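Side-chain contact in thiosulfate sulfurtransferase YnjE (Escherichia coli, PDB 2WLR), which catalyses the transfer of sulfur from thiosulfate to cyanide, giving thiocyanate and sulfite, through a cysteine persulfide intermediate: residues Ala323-Asp326 with Ser327-Glu331. Numbering follows the deposited sequence.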
ATOM      1  N   ALA A 323      -1.013  -8.827   8.208  1.00 10.60           N
ATOM      2  CA  ALA A 323       0.362  -8.576   7.746  1.00 11.46           C
ATOM      3  C   ALA A 323       0.714  -9.585   6.661  1.00 12.19           C
ATOM      4  O   ALA A 323       0.198  -9.508   5.538  1.00 12.46           O
ATOM      5  CB  ALA A 323       1.364  -8.612   8.932  1.00 12.70           C
ATOM      6  N   GLY A 324       1.534 -10.575   6.985  1.00 12.20           N
ATOM      7  CA  GLY A 324       1.852 -11.629   6.045  1.00 12.94           C
ATOM      8  C   GLY A 324       2.312 -12.882   6.745  1.00 13.32           C
ATOM      9  O   GLY A 324       2.135 -13.031   7.953  1.00 12.60           O
ATOM     10  N   SER A 325       2.903 -13.773   5.955  1.00 14.67           N
ATOM     11  CA  SER A 325       3.198 -15.147   6.376  1.00 17.02           C
ATOM     12  C   SER A 325       4.322 -15.249   7.386  1.00 18.17           C
ATOM     13  O   SER A 325       4.338 -16.167   8.208  1.00 20.56           O
ATOM     14  CB  SER A 325       3.520 -16.006   5.144  1.00 16.60           C
ATOM     15  OG  SER A 325       4.557 -15.445   4.372  1.00 18.36           O
ATOM     16  N   ASP A 326       5.268 -14.331   7.305  1.00 17.67           N
ATOM     17  CA  ASP A 326       6.330 -14.237   8.267  1.00 18.68           C
ATOM     18  C   ASP A 326       6.735 -12.785   8.372  1.00 18.50           C
ATOM     19  O   ASP A 326       6.062 -11.896   7.808  1.00 18.38           O
ATOM     20  CB  ASP A 326       7.501 -15.136   7.855  1.00 19.14           C
ATOM     21  CG  ASP A 326       8.135 -14.739   6.532  1.00 20.40           C
ATOM     22  OD1 ASP A 326       8.035 -13.554   6.130  1.00 18.20           O
ATOM     23  OD2 ASP A 326       8.744 -15.622   5.875  1.00 23.41           O
ATOM     24  N   SER A 327       7.827 -12.510   9.069  1.00 18.28           N
ATOM     25  CA  SER A 327       8.161 -11.134   9.410  1.00 18.41           C
ATOM     26  C   SER A 327       8.654 -10.268   8.238  1.00 17.78           C
ATOM     27  O   SER A 327       8.730  -9.046   8.380  1.00 18.64           O
ATOM     28  CB  SER A 327       9.166 -11.116  10.566  1.00 18.47           C
ATOM     29  OG  SER A 327      10.415 -11.574  10.118  1.00 20.21           O
ATOM     30  N   THR A 328       8.918 -10.883   7.078  1.00 17.23           N
ATOM     31  CA  THR A 328       9.428 -10.181   5.900  1.00 16.89           C
ATOM     32  C   THR A 328       8.445 -10.168   4.711  1.00 16.17           C
ATOM     33  O   THR A 328       8.836  -9.812   3.599  1.00 17.35           O
ATOM     34  CB  THR A 328      10.774 -10.769   5.444  1.00 16.90           C
ATOM     35  OG1 THR A 328      10.674 -12.196   5.363  1.00 19.26           O
ATOM     36  CG2 THR A 328      11.880 -10.398   6.420  1.00 17.58           C
ATOM     37  N   HIS A 329       7.184 -10.521   4.957  1.00 14.10           N
ATOM     38  CA  HIS A 329       6.164 -10.578   3.896  1.00 13.97           C
ATOM     39  C   HIS A 329       4.892  -9.875   4.326  1.00 12.52           C
ATOM     40  O   HIS A 329       4.620  -9.690   5.510  1.00 11.75           O
ATOM     41  CB  HIS A 329       5.865 -12.031   3.516  1.00 14.47           C
ATOM     42  CG  HIS A 329       6.994 -12.699   2.797  1.00 18.10           C
ATOM     43  ND1 HIS A 329       8.034 -13.322   3.457  1.00 19.27           N
ATOM     44  CD2 HIS A 329       7.262 -12.819   1.474  1.00 20.92           C
ATOM     45  CE1 HIS A 329       8.888 -13.801   2.568  1.00 21.30           C
ATOM     46  NE2 HIS A 329       8.440 -13.517   1.359  1.00 22.90           N
HETATM   47  N   MSE A 330       4.117  -9.488   3.316  1.00 11.46           N
HETATM   48  CA  MSE A 330       2.926  -8.659   3.513  1.00 10.77           C
HETATM   49  C   MSE A 330       1.770  -9.099   2.628  1.00 10.29           C
HETATM   50  O   MSE A 330       0.988  -8.282   2.128  1.00  9.01           O
HETATM   51  CB  MSE A 330       3.286  -7.151   3.292  1.00  9.99           C
HETATM   52  CG  MSE A 330       4.110  -6.496   4.448  1.00  9.90           C
HETATM   53 SE   MSE A 330       3.017  -6.393   5.975  1.00 13.89          SE
HETATM   54  CE  MSE A 330       2.247  -4.720   5.512  1.00 11.03           C
ATOM     55  N   GLU A 331       1.578 -10.413   2.513  1.00 10.47           N
ATOM     56  CA  GLU A 331       0.556 -10.936   1.612  1.00 11.38           C
ATOM     57  C   GLU A 331      -0.876 -10.464   1.849  1.00 10.83           C
ATOM     58  O   GLU A 331      -1.650 -10.344   0.881  1.00 10.92           O
ATOM     59  CB  GLU A 331       0.534 -12.482   1.613  1.00 13.14           C
ATOM     60  CG  GLU A 331       1.789 -13.158   1.129  1.00 15.53           C
ATOM     61  CD  GLU A 331       2.710 -13.536   2.269  1.00 15.48           C
ATOM     62  OE1 GLU A 331       2.705 -12.843   3.323  1.00 12.58           O
ATOM     63  OE2 GLU A 331       3.469 -14.528   2.105  1.00 17.39           O
TER
HETATM   64  O   HOH W   1       4.309 -10.047   8.206  1.00 13.11           O
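The H329 ring meets D326 edge-on: OD1 of the carboxylate lies in the ring plane, 2.7 Å from ND1 of H329. The hydrogen bond is nearly straight, 171° at the hydrogen. Ring and carboxylate planes are turned 50° apart, and ND1 reaches OD1 on the syn side, somewhat out of the carboxylate plane. The opposite face of that carboxylate receives the backbone N of T328, 3.0 Å from OD1 of D326. One oxygen therefore takes two donors from opposite faces, which should restrain the rotation of the carboxylate. With CG between its own N and carbonyl carbon (chi1 63°), D326 brings OD1 to the N of T328 and to the ring of H329. The backbone here is a type I beta turn from D326 to H329. Its closing bond, from H329 N to D326 O, is weak.

A second carboxylate, that of E331, grips S325 with both oxygens. OE1 of E331 accepts from the backbone N of S325 at 2.8 Å. OE2 of E331 accepts from OG of S325 at 2.7 Å, through its syn lone pair. A bend in the middle of the E331 chain brings its carboxylate back to S325. CA of G324 comes within 3.1 Å of OE1 of E331.

One water bridges the two arms of the loop: it donates to D326 O and H329 O and accepts weakly from G324 N.

At the buried end, A323 CB packs 4.0 Å from SE of the selenomethionine M330. S327 OG is hydrogen-bonded to G305 O. This loop lies in the third rhodanese domain, between strand 319-320 and helix 343-351. M330 and S327 touch R370 of helix 369-380, a probable substrate-binding residue.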